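Local atomic coordinates of beta-d-glucoside glucohydrolase (Hypocrea jecorina, PDB entry 3ZZ1), a protein that probably hydrolyses terminal, non-reducing beta-D-glucosyl residues, releasing beta-D-glucose, as a secreted family 3 glycosidase of cellulose breakdown. Residues V632-P644 / A667-W679. Numbering follows the deposited sequence.
Sequences VAQLYITYPSSAP and ATFNIRRRDLSYW
The OH of Y639 donates to the backbone O of S677 at 2.7 Å and also bonds NH2 of R652. The donor stands above the S677 carbonyl plane, 44° out of it. S677 O lies at the edge of the Y639 ring, near its plane. R652 NE bonds D675 O, so one guanidinium ties the hydroxyl to the 3-10 turn. A phenylalanine in place of Y639 would probably leave S677 O without this donor and R652 NH2 without this partner.

Most of the rest is apolar packing. I637 holds CG1 anti to its carbonyl carbon (chi1 -59°), and CD1 meets I671 CD1 tip to tip at 3.9 Å. The same CD1 touches L676 CD2, 3.8 Å away, where the two side chains cross. L635 CB sits over one face of the F669 ring, 4.0 Å from its centroid, and CD2 packs on F669 CB. A633 CB reaches the edge of that ring at CZ, 3.9 Å away. At the far end, P644 CD lies over one face of Y678, 3.8 Å from the ring centroid.

A633, L635 and I637 pack against F669 and I671 between the two main sheets of the fibronectin type III-like beta-sandwich. Y639 and P644 extend the contact to the turn and strand 678-680. The axes of segments 632-638 and 667-672 cross at -33° and come within 8.6 Å. The D675 side chain touches W187 of helix 178-194, while Y678 touches V687 of strand 685-688.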
ATOM      1  N   VAL A 632     -15.396  -8.132  -8.626  1.00 11.30           N
ATOM      2  CA  VAL A 632     -14.171  -7.506  -9.112  1.00 11.25           C
ATOM      3  C   VAL A 632     -13.703  -8.232 -10.372  1.00 11.31           C
ATOM      4  O   VAL A 632     -13.198  -9.354 -10.299  1.00 11.51           O
ATOM      5  CB  VAL A 632     -13.056  -7.503  -8.035  1.00 11.21           C
ATOM      6  CG1 VAL A 632     -11.774  -6.869  -8.575  1.00 10.76           C
ATOM      7  CG2 VAL A 632     -13.523  -6.774  -6.788  1.00 10.95           C
ATOM      8  N   ALA A 633     -13.898  -7.594 -11.522  1.00 11.26           N
ATOM      9  CA  ALA A 633     -13.437  -8.127 -12.799  1.00 11.43           C
ATOM     10  C   ALA A 633     -12.022  -7.647 -13.072  1.00 11.72           C
ATOM     11  O   ALA A 633     -11.705  -6.469 -12.879  1.00 11.44           O
ATOM     12  CB  ALA A 633     -14.361  -7.692 -13.921  1.00 11.45           C
ATOM     13  N   GLN A 634     -11.178  -8.562 -13.533  1.00 12.00           N
ATOM     14  CA  GLN A 634      -9.765  -8.267 -13.740  1.00 12.24           C
ATOM     15  C   GLN A 634      -9.353  -8.493 -15.191  1.00 12.40           C
ATOM     16  O   GLN A 634      -9.764  -9.473 -15.818  1.00 12.30           O
ATOM     17  CB  GLN A 634      -8.910  -9.120 -12.798  1.00 12.22           C
ATOM     18  CG  GLN A 634      -9.105  -8.786 -11.322  1.00 11.91           C
ATOM     19  CD  GLN A 634      -8.875  -9.969 -10.401  1.00 11.94           C
ATOM     20  OE1 GLN A 634      -7.884 -10.678 -10.516  1.00 11.45           O
ATOM     21  NE2 GLN A 634      -9.795 -10.176  -9.466  1.00 13.36           N
ATOM     22  N   LEU A 635      -8.561  -7.563 -15.722  1.00 12.43           N
ATOM     23  CA  LEU A 635      -7.958  -7.719 -17.042  1.00 12.35           C
ATOM     24  C   LEU A 635      -6.498  -8.123 -16.896  1.00 12.45           C
ATOM     25  O   LEU A 635      -5.734  -7.474 -16.176  1.00 12.42           O
ATOM     26  CB  LEU A 635      -8.076  -6.423 -17.855  1.00 12.25           C
ATOM     27  CG  LEU A 635      -7.233  -6.256 -19.129  1.00 11.56           C
ATOM     28  CD1 LEU A 635      -7.655  -7.228 -20.210  1.00 11.79           C
ATOM     29  CD2 LEU A 635      -7.301  -4.836 -19.654  1.00  9.99           C
ATOM     30  N   TYR A 636      -6.122  -9.204 -17.574  1.00 12.65           N
ATOM     31  CA  TYR A 636      -4.728  -9.644 -17.632  1.00 12.97           C
ATOM     32  C   TYR A 636      -4.248  -9.663 -19.074  1.00 13.17           C
ATOM     33  O   TYR A 636      -4.938 -10.174 -19.966  1.00 13.54           O
ATOM     34  CB  TYR A 636      -4.542 -11.012 -16.959  1.00 12.74           C
ATOM     35  CG  TYR A 636      -4.782 -10.975 -15.458  1.00 13.00           C
ATOM     36  CD1 TYR A 636      -3.740 -10.705 -14.569  1.00 13.28           C
ATOM     37  CD2 TYR A 636      -6.055 -11.198 -14.929  1.00 12.02           C
ATOM     38  CE1 TYR A 636      -3.957 -10.661 -13.192  1.00 12.78           C
ATOM     39  CE2 TYR A 636      -6.283 -11.160 -13.559  1.00 12.36           C
ATOM     40  CZ  TYR A 636      -5.234 -10.888 -12.695  1.00 13.12           C
ATOM     41  OH  TYR A 636      -5.461 -10.848 -11.334  1.00 12.75           O
ATOM     42  N   ILE A 637      -3.076  -9.077 -19.301  1.00 13.15           N
ATOM     43  CA  ILE A 637      -2.515  -9.011 -20.643  1.00 13.01           C
ATOM     44  C   ILE A 637      -1.276  -9.903 -20.770  1.00 13.16           C
ATOM     45  O   ILE A 637      -0.427  -9.952 -19.874  1.00 13.24           O
ATOM     46  CB  ILE A 637      -2.244  -7.541 -21.089  1.00 13.06           C
ATOM     47  CG1 ILE A 637      -3.545  -6.726 -21.063  1.00 12.38           C
ATOM     48  CG2 ILE A 637      -1.626  -7.490 -22.489  1.00 13.21           C
ATOM     49  CD1 ILE A 637      -3.422  -5.297 -21.597  1.00 12.17           C
ATOM     50  N   THR A 638      -1.228 -10.649 -21.871  1.00 13.32           N
ATOM     51  CA  THR A 638      -0.067 -11.441 -22.268  1.00 13.21           C
ATOM     52  C   THR A 638       0.565 -10.733 -23.464  1.00 13.36           C
ATOM     53  O   THR A 638      -0.101 -10.499 -24.470  1.00 13.45           O
ATOM     54  CB  THR A 638      -0.495 -12.883 -22.651  1.00 13.29           C
ATOM     55  OG1 THR A 638      -1.058 -13.529 -21.501  1.00 13.09           O
ATOM     56  CG2 THR A 638       0.688 -13.711 -23.173  1.00 12.37           C
ATOM     57  N   TYR A 639       1.839 -10.371 -23.342  1.00 13.43           N
ATOM     58  CA  TYR A 639       2.548  -9.662 -24.411  1.00 13.51           C
ATOM     59  C   TYR A 639       2.883 -10.633 -25.546  1.00 13.54           C
ATOM     60  O   TYR A 639       2.943 -11.838 -25.317  1.00 13.28           O
ATOM     61  CB  TYR A 639       3.824  -9.008 -23.857  1.00 13.39           C
ATOM     62  CG  TYR A 639       3.609  -7.697 -23.110  1.00 13.69           C
ATOM     63  CD1 TYR A 639       2.501  -7.506 -22.276  1.00 14.25           C
ATOM     64  CD2 TYR A 639       4.521  -6.654 -23.228  1.00 13.75           C
ATOM     65  CE1 TYR A 639       2.307  -6.309 -21.593  1.00 13.26           C
ATOM     66  CE2 TYR A 639       4.337  -5.451 -22.544  1.00 13.96           C
ATOM     67  CZ  TYR A 639       3.228  -5.288 -21.730  1.00 12.98           C
ATOM     68  OH  TYR A 639       3.041  -4.103 -21.056  1.00 11.98           O
ATOM     69  N   PRO A 640       3.092 -10.120 -26.778  1.00 13.80           N
ATOM     70  CA  PRO A 640       3.534 -11.015 -27.849  1.00 14.06           C
ATOM     71  C   PRO A 640       4.760 -11.826 -27.416  1.00 14.26           C
ATOM     72  O   PRO A 640       5.592 -11.326 -26.650  1.00 14.13           O
ATOM     73  CB  PRO A 640       3.908 -10.052 -28.979  1.00 14.08           C
ATOM     74  CG  PRO A 640       3.080  -8.847 -28.738  1.00 13.99           C
ATOM     75  CD  PRO A 640       2.929  -8.731 -27.251  1.00 13.76           C
ATOM     76  N   SER A 641       4.853 -13.068 -27.884  1.00 14.32           N
ATOM     77  CA  SER A 641       5.965 -13.949 -27.519  1.00 14.65           C
ATOM     78  C   SER A 641       7.286 -13.555 -28.193  1.00 14.46           C
ATOM     79  O   SER A 641       8.346 -14.062 -27.833  1.00 14.48           O
ATOM     80  CB  SER A 641       5.618 -15.413 -27.823  1.00 14.75           C
ATOM     81  OG  SER A 641       4.528 -15.858 -27.028  1.00 15.75           O
ATOM     82  N   SER A 642       7.216 -12.645 -29.161  1.00 14.49           N
ATOM     83  CA  SER A 642       8.417 -12.113 -29.802  1.00 14.88           C
ATOM     84  C   SER A 642       9.099 -11.030 -28.949  1.00 15.08           C
ATOM     85  O   SER A 642      10.294 -10.767 -29.101  1.00 14.98           O
ATOM     86  CB  SER A 642       8.084 -11.571 -31.188  1.00 14.60           C
ATOM     87  OG  SER A 642       7.004 -10.666 -31.109  1.00 14.86           O
ATOM     88  N   ALA A 643       8.324 -10.412 -28.059  1.00 15.36           N
ATOM     89  CA  ALA A 643       8.824  -9.399 -27.132  1.00 15.75           C
ATOM     90  C   ALA A 643       9.771 -10.036 -26.110  1.00 15.91           C
ATOM     91  O   ALA A 643       9.684 -11.241 -25.869  1.00 15.89           O
ATOM     92  CB  ALA A 643       7.652  -8.717 -26.428  1.00 15.51           C
ATOM     93  N   PRO A 644      10.672  -9.233 -25.498  1.00 16.25           N
ATOM     94  CA  PRO A 644      11.597  -9.785 -24.497  1.00 16.58           C
ATOM     95  C   PRO A 644      10.845 -10.497 -23.380  1.00 16.87           C
ATOM     96  O   PRO A 644       9.706 -10.132 -23.083  1.00 16.87           O
ATOM     97  CB  PRO A 644      12.304  -8.538 -23.953  1.00 16.63           C
ATOM     98  CG  PRO A 644      12.246  -7.568 -25.079  1.00 16.25           C
ATOM     99  CD  PRO A 644      10.891  -7.788 -25.691  1.00 16.20           C
ATOM    100  N   ALA A 667     -18.195  -3.513 -17.368  1.00 14.67           N
ATOM    101  CA  ALA A 667     -16.850  -3.302 -16.852  1.00 14.59           C
ATOM    102  C   ALA A 667     -15.963  -2.783 -17.980  1.00 14.61           C
ATOM    103  O   ALA A 667     -15.796  -3.443 -19.004  1.00 14.44           O
ATOM    104  CB  ALA A 667     -16.288  -4.583 -16.273  1.00 14.54           C
ATOM    105  N   THR A 668     -15.412  -1.589 -17.780  1.00 14.61           N
ATOM    106  CA  THR A 668     -14.590  -0.925 -18.785  1.00 14.42           C
ATOM    107  C   THR A 668     -13.144  -0.825 -18.309  1.00 14.31           C
ATOM    108  O   THR A 668     -12.868  -0.234 -17.265  1.00 14.33           O
ATOM    109  CB  THR A 668     -15.139   0.487 -19.089  1.00 14.53           C
ATOM    110  OG1 THR A 668     -16.460   0.378 -19.628  1.00 14.51           O
ATOM    111  CG2 THR A 668     -14.241   1.237 -20.084  1.00 14.21           C
ATOM    112  N   PHE A 669     -12.228  -1.406 -19.076  1.00 13.99           N
ATOM    113  CA  PHE A 669     -10.807  -1.295 -18.783  1.00 14.00           C
ATOM    114  C   PHE A 669     -10.133  -0.395 -19.807  1.00 13.95           C
ATOM    115  O   PHE A 669     -10.012  -0.752 -20.978  1.00 14.06           O
ATOM    116  CB  PHE A 669     -10.133  -2.674 -18.763  1.00 13.97           C
ATOM    117  CG  PHE A 669     -10.897  -3.717 -17.992  1.00 14.07           C
ATOM    118  CD1 PHE A 669     -10.900  -3.716 -16.600  1.00 13.89           C
ATOM    119  CD2 PHE A 669     -11.620  -4.700 -18.663  1.00 13.68           C
ATOM    120  CE1 PHE A 669     -11.610  -4.686 -15.888  1.00 13.93           C
ATOM    121  CE2 PHE A 669     -12.337  -5.668 -17.963  1.00 13.59           C
ATOM    122  CZ  PHE A 669     -12.330  -5.661 -16.573  1.00 14.04           C
ATOM    123  N   ASN A 670      -9.711   0.780 -19.356  1.00 13.74           N
ATOM    124  CA  ASN A 670      -8.968   1.707 -20.200  1.00 13.72           C
ATOM    125  C   ASN A 670      -7.481   1.392 -20.179  1.00 13.62           C
ATOM    126  O   ASN A 670      -6.861   1.317 -19.109  1.00 13.48           O
ATOM    127  CB  ASN A 670      -9.229   3.156 -19.778  1.00 13.73           C
ATOM    128  CG  ASN A 670     -10.673   3.570 -20.004  1.00 14.22           C
ATOM    129  OD1 ASN A 670     -11.280   3.200 -21.007  1.00 14.48           O
ATOM    130  ND2 ASN A 670     -11.232   4.332 -19.066  1.00 14.94           N
ATOM    131  N   ILE A 671      -6.919   1.206 -21.371  1.00 13.26           N
ATOM    132  CA  ILE A 671      -5.531   0.788 -21.511  1.00 13.08           C
ATOM    133  C   ILE A 671      -4.640   1.942 -21.962  1.00 12.85           C
ATOM    134  O   ILE A 671      -4.800   2.470 -23.065  1.00 12.88           O
ATOM    135  CB  ILE A 671      -5.403  -0.417 -22.470  1.00 13.06           C
ATOM    136  CG1 ILE A 671      -6.183  -1.615 -21.909  1.00 13.56           C
ATOM    137  CG2 ILE A 671      -3.935  -0.770 -22.704  1.00 13.26           C
ATOM    138  CD1 ILE A 671      -6.185  -2.827 -22.807  1.00 15.27           C
ATOM    139  N   ARG A 672      -3.714   2.330 -21.087  1.00 12.55           N
ATOM    140  CA  ARG A 672      -2.742   3.376 -21.380  1.00 12.39           C
ATOM    141  C   ARG A 672      -1.629   2.783 -22.229  1.00 12.39           C
ATOM    142  O   ARG A 672      -1.438   1.559 -22.245  1.00 12.53           O
ATOM    143  CB  ARG A 672      -2.157   3.952 -20.085  1.00 12.41           C
ATOM    144  CG  ARG A 672      -3.203   4.457 -19.081  1.00 12.28           C
ATOM    145  CD  ARG A 672      -2.613   4.656 -17.688  1.00 11.74           C
ATOM    146  NE  ARG A 672      -2.027   3.427 -17.154  1.00 11.38           N
ATOM    147  CZ  ARG A 672      -1.615   3.255 -15.897  1.00 10.37           C
ATOM    148  NH1 ARG A 672      -1.718   4.229 -15.009  1.00  8.86           N
ATOM    149  NH2 ARG A 672      -1.093   2.091 -15.528  1.00 10.93           N
ATOM    150  N   ARG A 673      -0.885   3.640 -22.924  1.00 12.01           N
ATOM    151  CA  ARG A 673       0.225   3.163 -23.736  1.00 11.69           C
ATOM    152  C   ARG A 673       1.214   2.308 -22.932  1.00 11.73           C
ATOM    153  O   ARG A 673       1.677   1.269 -23.420  1.00 11.42           O
ATOM    154  CB  ARG A 673       0.964   4.307 -24.429  1.00 11.74           C
ATOM    155  CG  ARG A 673       2.053   3.781 -25.349  1.00 10.99           C
ATOM    156  CD  ARG A 673       2.855   4.860 -26.038  1.00 11.91           C
ATOM    157  NE  ARG A 673       3.825   4.240 -26.942  1.00 11.99           N
ATOM    158  CZ  ARG A 673       3.530   3.785 -28.156  1.00 11.36           C
ATOM    159  NH1 ARG A 673       2.294   3.890 -28.630  1.00 11.83           N
ATOM    160  NH2 ARG A 673       4.471   3.226 -28.897  1.00 11.96           N
ATOM    161  N   ARG A 674       1.523   2.743 -21.711  1.00 11.48           N
ATOM    162  CA  ARG A 674       2.467   2.020 -20.847  1.00 11.38           C
ATOM    163  C   ARG A 674       1.975   0.618 -20.455  1.00 11.30           C
ATOM    164  O   ARG A 674       2.781  -0.270 -20.168  1.00 11.29           O
ATOM    165  CB  ARG A 674       2.830   2.853 -19.607  1.00 11.27           C
ATOM    166  CG  ARG A 674       1.716   2.997 -18.572  1.00 10.96           C
ATOM    167  CD  ARG A 674       1.999   4.138 -17.603  1.00 10.37           C
ATOM    168  NE  ARG A 674       3.116   3.855 -16.703  1.00  9.30           N
ATOM    169  CZ  ARG A 674       2.997   3.479 -15.429  1.00  9.25           C
ATOM    170  NH1 ARG A 674       1.799   3.324 -14.865  1.00  6.82           N
ATOM    171  NH2 ARG A 674       4.091   3.257 -14.710  1.00  9.18           N
ATOM    172  N   ASP A 675       0.656   0.420 -20.465  1.00 11.39           N
ATOM    173  CA  ASP A 675       0.061  -0.885 -20.150  1.00 11.29           C
ATOM    174  C   ASP A 675       0.340  -1.938 -21.223  1.00 11.20           C
ATOM    175  O   ASP A 675       0.131  -3.127 -20.992  1.00 11.47           O
ATOM    176  CB  ASP A 675      -1.448  -0.754 -19.901  1.00 11.28           C
ATOM    177  CG  ASP A 675      -1.774   0.146 -18.712  1.00 11.08           C
ATOM    178  OD1 ASP A 675      -1.021   0.131 -17.708  1.00 11.08           O
ATOM    179  OD2 ASP A 675      -2.789   0.869 -18.785  1.00  9.27           O
ATOM    180  N   LEU A 676       0.812  -1.494 -22.387  1.00 11.10           N
ATOM    181  CA  LEU A 676       1.230  -2.391 -23.470  1.00 10.84           C
ATOM    182  C   LEU A 676       2.741  -2.316 -23.733  1.00 10.85           C
ATOM    183  O   LEU A 676       3.234  -2.841 -24.737  1.00 10.89           O
ATOM    184  CB  LEU A 676       0.458  -2.074 -24.763  1.00 10.67           C
ATOM    185  CG  LEU A 676      -1.077  -2.144 -24.739  1.00 10.54           C
ATOM    186  CD1 LEU A 676      -1.657  -1.667 -26.062  1.00  9.70           C
ATOM    187  CD2 LEU A 676      -1.561  -3.553 -24.428  1.00  9.76           C
ATOM    188  N   SER A 677       3.466  -1.666 -22.824  1.00 10.78           N
ATOM    189  CA  SER A 677       4.901  -1.417 -22.994  1.00 10.57           C
ATOM    190  C   SER A 677       5.791  -2.241 -22.063  1.00 10.55           C
ATOM    191  O   SER A 677       5.362  -2.677 -20.995  1.00 10.33           O
ATOM    192  CB  SER A 677       5.209   0.073 -22.794  1.00 10.45           C
ATOM    193  OG  SER A 677       4.459   0.879 -23.685  1.00 10.24           O
ATOM    194  N   TYR A 678       7.035  -2.447 -22.490  1.00 10.73           N
ATOM    195  CA  TYR A 678       8.091  -2.981 -21.641  1.00 10.84           C
ATOM    196  C   TYR A 678       9.232  -1.960 -21.657  1.00 11.17           C
ATOM    197  O   TYR A 678       9.321  -1.137 -22.571  1.00 11.00           O
ATOM    198  CB  TYR A 678       8.566  -4.352 -22.148  1.00 10.96           C
ATOM    199  CG  TYR A 678       9.260  -4.289 -23.493  1.00 11.20           C
ATOM    200  CD1 TYR A 678       8.532  -4.357 -24.675  1.00 11.12           C
ATOM    201  CD2 TYR A 678      10.646  -4.135 -23.576  1.00 11.75           C
ATOM    202  CE1 TYR A 678       9.157  -4.276 -25.907  1.00 12.30           C
ATOM    203  CE2 TYR A 678      11.287  -4.057 -24.805  1.00 11.93           C
ATOM    204  CZ  TYR A 678      10.536  -4.129 -25.966  1.00 12.11           C
ATOM    205  OH  TYR A 678      11.155  -4.054 -27.185  1.00 11.79           O
ATOM    206  N   TRP A 679      10.095  -2.001 -20.647  1.00 11.71           N
ATOM    207  CA  TRP A 679      11.235  -1.088 -20.585  1.00 12.03           C
ATOM    208  C   TRP A 679      12.419  -1.682 -21.341  1.00 12.53           C
ATOM    209  O   TRP A 679      12.906  -2.754 -20.984  1.00 12.49           O
ATOM    210  CB  TRP A 679      11.617  -0.817 -19.129  1.00 11.82           C
ATOM    211  CG  TRP A 679      12.844   0.047 -18.959  1.00 11.17           C
ATOM    212  CD1 TRP A 679      14.109  -0.376 -18.666  1.00 11.18           C
ATOM    213  CD2 TRP A 679      12.910   1.474 -19.060  1.00  9.95           C
ATOM    214  NE1 TRP A 679      14.959   0.698 -18.580  1.00 10.61           N
ATOM    215  CE2 TRP A 679      14.250   1.846 -18.815  1.00 10.51           C
ATOM    216  CE3 TRP A 679      11.965   2.476 -19.330  1.00  9.43           C
ATOM    217  CZ2 TRP A 679      14.674   3.181 -18.833  1.00 10.16           C
ATOM    218  CZ3 TRP A 679      12.387   3.806 -19.353  1.00 10.13           C
ATOM    219  CH2 TRP A 679      13.730   4.145 -19.102  1.00  9.44           C
TER